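Long-range contacts in polyhedrin (Orgyia pseudotsugata cypovirus 5, PDB 5A8U), which forms the crystalline matrix of viral occlusion bodies, the polyhedra that protect the virus outside its host until insect larvae ingest them: residues S117-F128 with F187-Y197; D155-P163 with M170-R178. One frame throughout, in Å; residues are numbered along the deposited sequence.

Contact 1: S117-F128 with F187-Y197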
loop_
_atom_site.group_PDB
_atom_site.type_symbol
_atom_site.label_atom_id
_atom_site.label_comp_id
_atom_site.label_asym_id
_atom_site.label_seq_id
_atom_site.Cartn_x
_atom_site.Cartn_y
_atom_site.Cartn_z
ATOM N N SER A 117 -8.255 -3.655 22.168
ATOM C CA SER A 117 -7.935 -2.741 23.270
ATOM C C SER A 117 -7.339 -1.481 22.657
ATOM O O SER A 117 -6.123 -1.379 22.416
ATOM C CB SER A 117 -6.965 -3.390 24.259
ATOM O OG SER A 117 -6.690 -2.506 25.335
ATOM N N VAL A 118 -8.222 -0.524 22.389
ATOM C CA VAL A 118 -7.923 0.624 21.540
ATOM C C VAL A 118 -7.951 1.911 22.356
ATOM O O VAL A 118 -8.743 2.048 23.277
ATOM C CB VAL A 118 -8.955 0.689 20.386
ATOM C CG1 VAL A 118 -8.924 2.061 19.636
ATOM C CG2 VAL A 118 -8.760 -0.513 19.445
ATOM N N ASP A 119 -7.041 2.829 22.054
ATOM C CA ASP A 119 -7.114 4.189 22.602
ATOM C C ASP A 119 -8.268 4.893 21.892
ATOM O O ASP A 119 -8.050 5.619 20.926
ATOM C CB ASP A 119 -5.774 4.910 22.351
ATOM C CG ASP A 119 -5.705 6.302 23.004
ATOM O OD1 ASP A 119 -6.634 6.668 23.752
ATOM O OD2 ASP A 119 -4.691 7.020 22.813
ATOM N N TRP A 120 -9.499 4.652 22.346
ATOM C CA TRP A 120 -10.680 5.122 21.619
ATOM C C TRP A 120 -10.676 6.617 21.296
ATOM O O TRP A 120 -11.034 7.006 20.190
ATOM C CB TRP A 120 -11.977 4.767 22.346
ATOM C CG TRP A 120 -12.015 3.338 22.780
ATOM C CD1 TRP A 120 -11.801 2.854 24.041
ATOM C CD2 TRP A 120 -12.249 2.191 21.948
ATOM N NE1 TRP A 120 -11.903 1.475 24.046
ATOM C CE2 TRP A 120 -12.167 1.049 22.774
ATOM C CE3 TRP A 120 -12.518 2.019 20.582
ATOM C CZ2 TRP A 120 -12.361 -0.248 22.287
ATOM C CZ3 TRP A 120 -12.709 0.721 20.105
ATOM C CH2 TRP A 120 -12.626 -0.384 20.955
ATOM N N ASN A 121 -10.263 7.440 22.254
ATOM C CA ASN A 121 -10.260 8.893 22.064
ATOM C C ASN A 121 -9.404 9.334 20.893
ATOM O O ASN A 121 -9.645 10.397 20.318
ATOM C CB ASN A 121 -9.782 9.629 23.319
ATOM C CG ASN A 121 -10.759 9.525 24.470
ATOM O OD1 ASN A 121 -11.970 9.459 24.272
ATOM N ND2 ASN A 121 -10.232 9.537 25.689
ATOM N N ALA A 122 -8.398 8.526 20.553
ATOM C CA ALA A 122 -7.401 8.903 19.548
ATOM C C ALA A 122 -7.775 8.512 18.106
ATOM O O ALA A 122 -7.058 8.843 17.167
ATOM C CB ALA A 122 -6.023 8.327 19.914
ATOM N N THR A 123 -8.889 7.818 17.933
ATOM C CA THR A 123 -9.274 7.381 16.594
ATOM C C THR A 123 -9.544 8.566 15.673
ATOM O O THR A 123 -10.278 9.488 16.045
ATOM C CB THR A 123 -10.528 6.488 16.678
ATOM O OG1 THR A 123 -10.208 5.311 17.437
ATOM C CG2 THR A 123 -11.011 6.101 15.293
ATOM N N ARG A 124 -8.960 8.526 14.475
ATOM C CA ARG A 124 -9.284 9.494 13.416
ATOM C C ARG A 124 -9.968 8.826 12.242
ATOM O O ARG A 124 -9.500 7.799 11.753
ATOM C CB ARG A 124 -8.012 10.166 12.894
ATOM C CG ARG A 124 -7.415 11.157 13.865
ATOM C CD ARG A 124 -6.018 11.554 13.409
ATOM N NE ARG A 124 -5.533 12.762 14.068
ATOM C CZ ARG A 124 -4.257 13.131 14.088
ATOM N NH1 ARG A 124 -3.334 12.358 13.523
ATOM N NH2 ARG A 124 -3.902 14.257 14.691
ATOM N N LEU A 125 -11.044 9.441 11.751
ATOM C CA LEU A 125 -11.658 9.013 10.503
ATOM C C LEU A 125 -11.756 10.277 9.673
ATOM O O LEU A 125 -12.417 11.237 10.081
ATOM C CB LEU A 125 -13.049 8.410 10.737
ATOM C CG LEU A 125 -13.856 8.041 9.478
ATOM C CD1 LEU A 125 -13.129 7.060 8.539
ATOM C CD2 LEU A 125 -15.255 7.524 9.863
ATOM N N ARG A 126 -11.077 10.309 8.532
ATOM C CA ARG A 126 -11.105 11.514 7.706
ATOM C C ARG A 126 -11.901 11.317 6.434
ATOM O O ARG A 126 -11.709 10.323 5.724
ATOM C CB ARG A 126 -9.685 11.931 7.291
ATOM C CG ARG A 126 -8.683 12.123 8.441
ATOM C CD ARG A 126 -7.383 12.739 7.912
ATOM N NE ARG A 126 -6.294 12.751 8.895
ATOM C CZ ARG A 126 -5.393 11.784 9.029
ATOM N NH1 ARG A 126 -5.446 10.699 8.246
ATOM N NH2 ARG A 126 -4.436 11.888 9.950
ATOM N N PHE A 127 -12.764 12.279 6.117
ATOM C CA PHE A 127 -13.511 12.239 4.856
ATOM C C PHE A 127 -12.956 13.213 3.827
ATOM O O PHE A 127 -12.560 14.331 4.169
ATOM C CB PHE A 127 -14.988 12.541 5.104
ATOM C CG PHE A 127 -15.734 11.384 5.692
ATOM C CD1 PHE A 127 -15.983 10.259 4.921
ATOM C CD2 PHE A 127 -16.186 11.415 7.002
ATOM C CE1 PHE A 127 -16.661 9.173 5.438
ATOM C CE2 PHE A 127 -16.879 10.321 7.538
ATOM C CZ PHE A 127 -17.114 9.197 6.751
ATOM N N PHE A 128 -12.927 12.765 2.576
ATOM C CA PHE A 128 -12.474 13.567 1.446
ATOM C C PHE A 128 -13.515 13.402 0.355
ATOM O O PHE A 128 -14.286 12.444 0.350
ATOM C CB PHE A 128 -11.116 13.059 0.919
ATOM C CG PHE A 128 -10.033 13.017 1.972
ATOM C CD1 PHE A 128 -9.954 11.950 2.862
ATOM C CD2 PHE A 128 -9.108 14.042 2.068
ATOM C CE1 PHE A 128 -8.972 11.914 3.837
ATOM C CE2 PHE A 128 -8.114 14.006 3.031
ATOM C CZ PHE A 128 -8.052 12.947 3.919
ATOM N N PHE A 187 -20.093 11.280 -2.242
ATOM C CA PHE A 187 -19.171 10.406 -2.975
ATOM C C PHE A 187 -17.801 10.428 -2.303
ATOM O O PHE A 187 -16.821 10.914 -2.873
ATOM C CB PHE A 187 -19.091 10.823 -4.451
ATOM C CG PHE A 187 -20.442 10.860 -5.130
ATOM C CD1 PHE A 187 -21.079 9.676 -5.510
ATOM C CD2 PHE A 187 -21.071 12.064 -5.378
ATOM C CE1 PHE A 187 -22.326 9.702 -6.128
ATOM C CE2 PHE A 187 -22.313 12.099 -5.986
ATOM C CZ PHE A 187 -22.945 10.918 -6.355
ATOM N N PRO A 188 -17.731 9.893 -1.072
ATOM C CA PRO A 188 -16.518 10.091 -0.284
ATOM C C PRO A 188 -15.354 9.162 -0.613
ATOM O O PRO A 188 -15.499 8.101 -1.227
ATOM C CB PRO A 188 -16.992 9.796 1.148
ATOM C CG PRO A 188 -17.999 8.724 0.964
ATOM C CD PRO A 188 -18.746 9.118 -0.326
ATOM N N THR A 189 -14.174 9.617 -0.211
ATOM C CA THR A 189 -13.037 8.737 -0.018
ATOM C C THR A 189 -12.594 8.912 1.440
ATOM O O THR A 189 -12.952 9.907 2.077
ATOM C CB THR A 189 -11.913 9.046 -1.024
ATOM O OG1 THR A 189 -11.496 10.406 -0.878
ATOM C CG2 THR A 189 -12.431 8.858 -2.452
ATOM N N ILE A 190 -11.848 7.951 1.983
ATOM C CA ILE A 190 -11.562 7.986 3.417
ATOM C C ILE A 190 -10.124 7.661 3.760
ATOM O O ILE A 190 -9.448 6.954 3.026
ATOM C CB ILE A 190 -12.443 6.996 4.230
ATOM C CG1 ILE A 190 -12.094 5.540 3.897
ATOM C CG2 ILE A 190 -13.942 7.317 4.071
ATOM C CD1 ILE A 190 -12.821 4.557 4.785
ATOM N N GLY A 191 -9.688 8.194 4.895
ATOM C CA GLY A 191 -8.468 7.775 5.560
ATOM C C GLY A 191 -8.776 7.599 7.039
ATOM O O GLY A 191 -9.669 8.252 7.574
ATOM N N PHE A 192 -8.060 6.706 7.707
ATOM C CA PHE A 192 -8.274 6.509 9.143
ATOM C C PHE A 192 -6.968 6.167 9.879
ATOM O O PHE A 192 -5.995 5.676 9.272
ATOM C CB PHE A 192 -9.314 5.399 9.387
ATOM C CG PHE A 192 -8.850 4.039 8.922
ATOM C CD1 PHE A 192 -8.046 3.250 9.742
ATOM C CD2 PHE A 192 -9.184 3.569 7.659
ATOM C CE1 PHE A 192 -7.575 2.006 9.308
ATOM C CE2 PHE A 192 -8.716 2.317 7.224
ATOM C CZ PHE A 192 -7.915 1.548 8.054
ATOM N N GLU A 193 -6.958 6.440 11.183
ATOM C CA GLU A 193 -5.860 6.007 12.067
ATOM C C GLU A 193 -6.457 5.501 13.360
ATOM O O GLU A 193 -7.311 6.155 13.944
ATOM C CB GLU A 193 -4.905 7.164 12.382
ATOM C CG GLU A 193 -4.378 7.878 11.144
ATOM C CD GLU A 193 -3.570 9.129 11.465
ATOM O OE1 GLU A 193 -3.612 9.594 12.633
ATOM O OE2 GLU A 193 -2.887 9.640 10.553
ATOM N N VAL A 194 -6.014 4.335 13.796
ATOM C CA VAL A 194 -6.494 3.740 15.044
ATOM C C VAL A 194 -5.269 3.277 15.831
ATOM O O VAL A 194 -4.308 2.764 15.262
ATOM C CB VAL A 194 -7.417 2.554 14.743
ATOM C CG1 VAL A 194 -7.646 1.644 15.977
ATOM C CG2 VAL A 194 -8.733 3.040 14.137
ATOM N N TYR A 195 -5.319 3.481 17.137
ATOM C CA TYR A 195 -4.165 3.305 17.994
ATOM C C TYR A 195 -4.419 2.390 19.189
ATOM O O TYR A 195 -5.471 2.435 19.811
ATOM C CB TYR A 195 -3.716 4.682 18.523
ATOM C CG TYR A 195 -3.311 5.654 17.436
ATOM C CD1 TYR A 195 -4.253 6.474 16.829
ATOM C CD2 TYR A 195 -1.984 5.756 17.026
ATOM C CE1 TYR A 195 -3.892 7.368 15.837
ATOM C CE2 TYR A 195 -1.606 6.648 16.050
ATOM C CZ TYR A 195 -2.558 7.455 15.459
ATOM O OH TYR A 195 -2.207 8.346 14.486
ATOM N N ARG A 196 -3.408 1.586 19.508
ATOM C CA ARG A 196 -3.392 0.717 20.674
ATOM C C ARG A 196 -3.583 1.486 21.975
ATOM O O ARG A 196 -2.923 2.510 22.212
ATOM C CB ARG A 196 -2.036 -0.008 20.687
ATOM C CG ARG A 196 -1.587 -0.616 22.006
ATOM C CD ARG A 196 -2.349 -1.865 22.349
ATOM N NE ARG A 196 -2.333 -2.875 21.286
ATOM C CZ ARG A 196 -3.050 -3.990 21.348
ATOM N NH1 ARG A 196 -3.809 -4.205 22.419
ATOM N NH2 ARG A 196 -3.022 -4.879 20.364
ATOM N N TYR A 197 -4.467 0.982 22.840
ATOM C CA TYR A 197 -4.500 1.443 24.216
ATOM C C TYR A 197 -3.310 0.839 24.954
ATOM O O TYR A 197 -3.086 -0.381 24.947
ATOM C CB TYR A 197 -5.789 1.002 24.912
ATOM C CG TYR A 197 -5.840 1.391 26.368
ATOM C CD1 TYR A 197 -5.923 2.718 26.738
ATOM C CD2 TYR A 197 -5.791 0.423 27.370
ATOM C CE1 TYR A 197 -5.967 3.088 28.083
ATOM C CE2 TYR A 197 -5.841 0.772 28.717
ATOM C CZ TYR A 197 -5.928 2.110 29.061
ATOM O OH TYR A 197 -5.995 2.476 30.388
HETATM O O HOH W 1 -3.958 -2.809 25.084
HETATM O O HOH W 2 -7.523 4.951 18.211
#
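Arg124 to Phe128 and Thr189 to Glu193 run antiparallel, the axes of strands 124-128 and 189-195 coming within 4.6 Å of each other. Arg124 with Glu193, Arg126 with Gly191 and Phe128 with Thr189 are the hydrogen-bonded pairs; the straightest bond is Arg126 N to Gly191 O, at 173°. Between Asp119 and Thr123 the first chain turns away from its partner, and a single bridge then joins Val118 to Arg196, with Asp119 N donating to Tyr195 O and Tyr197 N to Ser117 O. Water 2 fills in where direct pairing lapses, linking Tyr195 N to Asp119 O and Thr123 OG1.

On the face bearing Arg124, Arg126 and Phe128, Glu193 divides its carboxylate between two arginines; its CG lies anti to the carbonyl carbon (chi1 -53°), and the extended chain beyond carries the carboxylate across to them. Arg124 lies alongside it, and Arg124 NH1 meets Glu193 OE1 on the syn side at 2.9 Å. Arg126 approaches from above the carboxylate, its guanidinium plane turned 88° from it, and Arg126 NH2 reaches Glu193 OE2 at 2.8 Å. The hydroxyl of Tyr195 donates to Glu193 OE1 at 2.6 Å from the face opposite Arg124. These bonds should hold the carboxylate fixed and probably keep it ionised. Phe128 turns its ring edge to the backbone of Thr189 to Gly191, CE1 of Phe128 lying 3.9 Å from Gly191 N.

The other face is apolar. Phe127 lies alongside Ile190, CE1 to CG2 3.6 Å, and its CD1 also meets Pro188 CB.

Ser219 of the second subunit hydrogen-bonds both Glu193 OE2 and Arg126 NH1, so the salt-bridge network faces a subunit interface. Strand 189-195 is the middle of a three-stranded sheet completed by strand 53-58, and Ile190, Phe192 and Val194 pack on strand 30-37 of the larger sheet.

Contact 2: D155-P163 with M170-R178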
loop_
_atom_site.group_PDB
_atom_site.type_symbol
_atom_site.label_atom_id
_atom_site.label_comp_id
_atom_site.label_asym_id
_atom_site.label_seq_id
_atom_site.Cartn_x
_atom_site.Cartn_y
_atom_site.Cartn_z
ATOM N N ASP A 155 -12.325 14.876 12.973
ATOM C CA ASP A 155 -11.786 13.561 12.644
ATOM C C ASP A 155 -11.900 12.656 13.864
ATOM O O ASP A 155 -11.883 11.448 13.747
ATOM C CB ASP A 155 -10.302 13.652 12.270
ATOM C CG ASP A 155 -10.046 14.533 11.069
ATOM O OD1 ASP A 155 -10.988 14.824 10.301
ATOM O OD2 ASP A 155 -8.873 14.912 10.886
ATOM N N ILE A 156 -11.973 13.263 15.046
ATOM C CA ILE A 156 -12.014 12.528 16.296
ATOM C C ILE A 156 -13.455 12.107 16.499
ATOM O O ILE A 156 -14.255 12.848 17.076
ATOM C CB ILE A 156 -11.520 13.397 17.472
ATOM C CG1 ILE A 156 -10.071 13.843 17.210
ATOM C CG2 ILE A 156 -11.584 12.618 18.776
ATOM C CD1 ILE A 156 -9.089 12.669 17.149
ATOM N N ILE A 157 -13.774 10.912 16.022
ATOM C CA ILE A 157 -15.157 10.461 15.968
ATOM C C ILE A 157 -15.619 9.680 17.183
ATOM O O ILE A 157 -16.787 9.296 17.244
ATOM C CB ILE A 157 -15.410 9.574 14.734
ATOM C CG1 ILE A 157 -14.389 8.441 14.670
ATOM C CG2 ILE A 157 -15.435 10.425 13.462
ATOM C CD1 ILE A 157 -14.824 7.327 13.712
ATOM N N ASN A 158 -14.723 9.446 18.142
ATOM C CA ASN A 158 -15.024 8.573 19.268
ATOM C C ASN A 158 -16.402 8.810 19.879
ATOM O O ASN A 158 -17.165 7.869 20.103
ATOM C CB ASN A 158 -13.952 8.681 20.364
ATOM C CG ASN A 158 -14.189 7.699 21.488
ATOM O OD1 ASN A 158 -14.491 6.530 21.247
ATOM N ND2 ASN A 158 -14.064 8.165 22.719
ATOM N N SER A 159 -16.738 10.062 20.151
ATOM C CA SER A 159 -17.992 10.314 20.868
ATOM C C SER A 159 -19.237 9.927 20.063
ATOM O O SER A 159 -20.282 9.634 20.651
ATOM C CB SER A 159 -18.077 11.760 21.388
ATOM O OG SER A 159 -18.136 12.699 20.331
ATOM N N LYS A 160 -19.127 9.899 18.734
ATOM C CA LYS A 160 -20.248 9.473 17.880
ATOM C C LYS A 160 -20.294 7.953 17.664
ATOM O O LYS A 160 -21.258 7.426 17.115
ATOM C CB LYS A 160 -20.175 10.163 16.512
ATOM C CG LYS A 160 -20.506 11.652 16.514
ATOM C CD LYS A 160 -20.542 12.169 15.079
ATOM C CE LYS A 160 -21.338 13.475 14.966
ATOM N NZ LYS A 160 -21.735 13.790 13.554
ATOM N N MET A 161 -19.251 7.244 18.077
ATOM C CA MET A 161 -19.248 5.791 17.908
ATOM C C MET A 161 -20.094 5.110 18.986
ATOM O O MET A 161 -20.168 5.593 20.120
ATOM C CB MET A 161 -17.820 5.259 17.924
ATOM C CG MET A 161 -16.933 5.935 16.888
ATOM S SD MET A 161 -15.323 5.119 16.768
ATOM C CE MET A 161 -15.752 3.688 15.785
ATOM N N GLN A 162 -20.741 4.005 18.609
ATOM C CA GLN A 162 -21.606 3.264 19.503
ATOM C C GLN A 162 -20.856 2.069 20.057
ATOM O O GLN A 162 -20.215 1.335 19.315
ATOM C CB GLN A 162 -22.856 2.794 18.752
ATOM C CG GLN A 162 -23.660 3.920 18.133
ATOM C CD GLN A 162 -24.890 3.402 17.428
ATOM O OE1 GLN A 162 -25.605 2.570 17.968
ATOM N NE2 GLN A 162 -25.136 3.876 16.219
ATOM N N PRO A 163 -20.955 1.849 21.371
ATOM C CA PRO A 163 -20.238 0.720 21.968
ATOM C C PRO A 163 -20.879 -0.609 21.581
ATOM O O PRO A 163 -22.102 -0.749 21.590
ATOM C CB PRO A 163 -20.389 0.962 23.475
ATOM C CG PRO A 163 -20.905 2.356 23.620
ATOM C CD PRO A 163 -21.687 2.635 22.381
ATOM N N MET A 170 -16.948 -4.408 26.672
ATOM C CA MET A 170 -17.081 -3.675 25.414
ATOM C C MET A 170 -15.966 -4.095 24.461
ATOM O O MET A 170 -14.795 -3.825 24.718
ATOM C CB MET A 170 -17.056 -2.155 25.611
ATOM C CG MET A 170 -17.387 -1.400 24.309
ATOM S SD MET A 170 -17.006 0.360 24.288
ATOM C CE MET A 170 -15.209 0.335 24.139
ATOM N N ALA A 171 -16.326 -4.752 23.360
ATOM C CA ALA A 171 -15.327 -5.311 22.449
ATOM C C ALA A 171 -14.865 -4.308 21.397
ATOM O O ALA A 171 -13.720 -4.331 20.943
ATOM C CB ALA A 171 -15.872 -6.559 21.764
ATOM N N GLY A 172 -15.766 -3.442 20.975
ATOM C CA GLY A 172 -15.411 -2.481 19.961
ATOM C C GLY A 172 -16.432 -1.373 19.909
ATOM O O GLY A 172 -17.318 -1.282 20.763
ATOM N N LYS A 173 -16.293 -0.508 18.911
ATOM C CA LYS A 173 -17.245 0.567 18.696
ATOM C C LYS A 173 -17.530 0.683 17.215
ATOM O O LYS A 173 -16.684 0.353 16.376
ATOM C CB LYS A 173 -16.712 1.903 19.220
ATOM C CG LYS A 173 -16.357 1.903 20.701
ATOM C CD LYS A 173 -16.196 3.361 21.128
ATOM C CE LYS A 173 -15.762 3.557 22.547
ATOM N NZ LYS A 173 -15.975 5.024 22.849
ATOM N N SER A 174 -18.727 1.152 16.896
ATOM C CA SER A 174 -19.140 1.246 15.505
ATOM C C SER A 174 -19.695 2.622 15.206
ATOM O O SER A 174 -20.391 3.225 16.035
ATOM C CB SER A 174 -20.216 0.181 15.214
ATOM O OG SER A 174 -20.783 0.376 13.935
ATOM N N TYR A 175 -19.404 3.119 14.009
ATOM C CA TYR A 175 -19.968 4.380 13.563
ATOM C C TYR A 175 -20.688 4.152 12.232
ATOM O O TYR A 175 -20.085 3.676 11.251
ATOM C CB TYR A 175 -18.869 5.446 13.427
ATOM C CG TYR A 175 -19.376 6.763 12.895
ATOM C CD1 TYR A 175 -20.452 7.399 13.500
ATOM C CD2 TYR A 175 -18.775 7.379 11.799
ATOM C CE1 TYR A 175 -20.935 8.616 13.026
ATOM C CE2 TYR A 175 -19.248 8.604 11.311
ATOM C CZ TYR A 175 -20.340 9.208 11.928
ATOM O OH TYR A 175 -20.827 10.413 11.462
ATOM N N TYR A 176 -21.976 4.483 12.199
ATOM C CA TYR A 176 -22.755 4.338 10.973
ATOM C C TYR A 176 -22.987 5.705 10.359
ATOM O O TYR A 176 -23.388 6.653 11.049
ATOM C CB TYR A 176 -24.112 3.655 11.260
ATOM C CG TYR A 176 -25.008 3.576 10.046
ATOM C CD1 TYR A 176 -24.900 2.510 9.152
ATOM C CD2 TYR A 176 -25.957 4.557 9.793
ATOM C CE1 TYR A 176 -25.711 2.429 8.038
ATOM C CE2 TYR A 176 -26.781 4.484 8.676
ATOM C CZ TYR A 176 -26.654 3.414 7.808
ATOM O OH TYR A 176 -27.460 3.341 6.698
ATOM N N VAL A 177 -22.727 5.829 9.064
ATOM C CA VAL A 177 -22.969 7.120 8.424
ATOM C C VAL A 177 -23.460 7.010 6.989
ATOM O O VAL A 177 -22.991 6.190 6.196
ATOM C CB VAL A 177 -21.742 8.057 8.506
ATOM C CG1 VAL A 177 -20.622 7.534 7.610
ATOM C CG2 VAL A 177 -22.127 9.489 8.110
ATOM N N ARG A 178 -24.447 7.840 6.675
ATOM C CA ARG A 178 -24.991 7.909 5.340
ATOM C C ARG A 178 -24.204 8.901 4.501
ATOM O O ARG A 178 -23.784 9.958 4.981
ATOM C CB ARG A 178 -26.462 8.325 5.392
ATOM C CG ARG A 178 -27.385 7.293 6.016
ATOM C CD ARG A 178 -27.971 6.372 4.969
ATOM N NE ARG A 178 -28.928 5.422 5.538
ATOM C CZ ARG A 178 -30.233 5.648 5.657
ATOM N NH1 ARG A 178 -30.749 6.797 5.251
ATOM N NH2 ARG A 178 -31.024 4.720 6.173
HETATM O O HOH W 3 -18.711 6.402 22.391
#
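Gln162 and Ser174 form the hydrogen-bonded pair that joins the two segments, Gln162 N to Ser174 O at 2.7 Å and Ser174 N to Gln162 O at 2.8 Å. Beside it, Pro163 and Lys173 make a non-hydrogen-bonded pair, and Pro163 CB rests 3.5 Å from the sulfur SD of Met170.

Lys173 runs out extended from this pair toward the turn before the strand. Its methylene chain passes Met161 CB, and NZ donates to Asn158 OD1 at 2.7 Å, tilted 24° from the amide carbonyl plane. Asn158 can offer that oxygen because CG stands anti to its backbone N (chi1 -175°), which swings the amide back toward the strand. Water 3 accepts from the same NZ and donates to Asn158 O and Met161 O.

Tyr175 lies alongside Lys160, with CE1 of the ring 3.9 Å from Lys160 CB and the lysine chain continuing toward the hydroxyl. Met161 crosses Tyr175 at about a right angle, Met161 CG lying 4.0 Å from Tyr175 CB, and the bend at chi3 of Met161 brings its CE to 3.5 Å from Lys173 O.

Farther out, the 3-10 turn 158-160 sets Asn158 and Lys160 in place. Trp120 packs against Met170 and Lys173, and Phe112 of strand 109-115 against Ile157 and Met161. The Ser174 hydroxyl is hydrogen-bonded to Gln111 OE1, and Gln162 OE1 to Gln246 NE2.

Both partners of the Lys173 ammonium here, an amide oxygen and a water, are neutral, so its hold on the 3-10 turn is probably dipolar; it fastens that turn to the hairpin of strands 162-166 and 169-178.

How the contacts relate
Contact 2 is nested in the chain loop that contact 1 closes, and their centres lie 10 Å apart. They touch directly: Leu125 N of contact 1 probably donates to Asp155 O of contact 2 at 3.0 Å, and Trp120 CB packs 3.3 Å from Asn158 OD1. Between them is an apolar layer, in which Leu125 meets Ile157 and Tyr175, and Phe127 meets Val177. Contact 1 belongs to the three-stranded sheet and contact 2 to the edge of the six-stranded one, so residues 155-163 lead from one sheet to the other. Within the assembly, contact 1 reaches the second subunit, whereas no other chain touches contact 2.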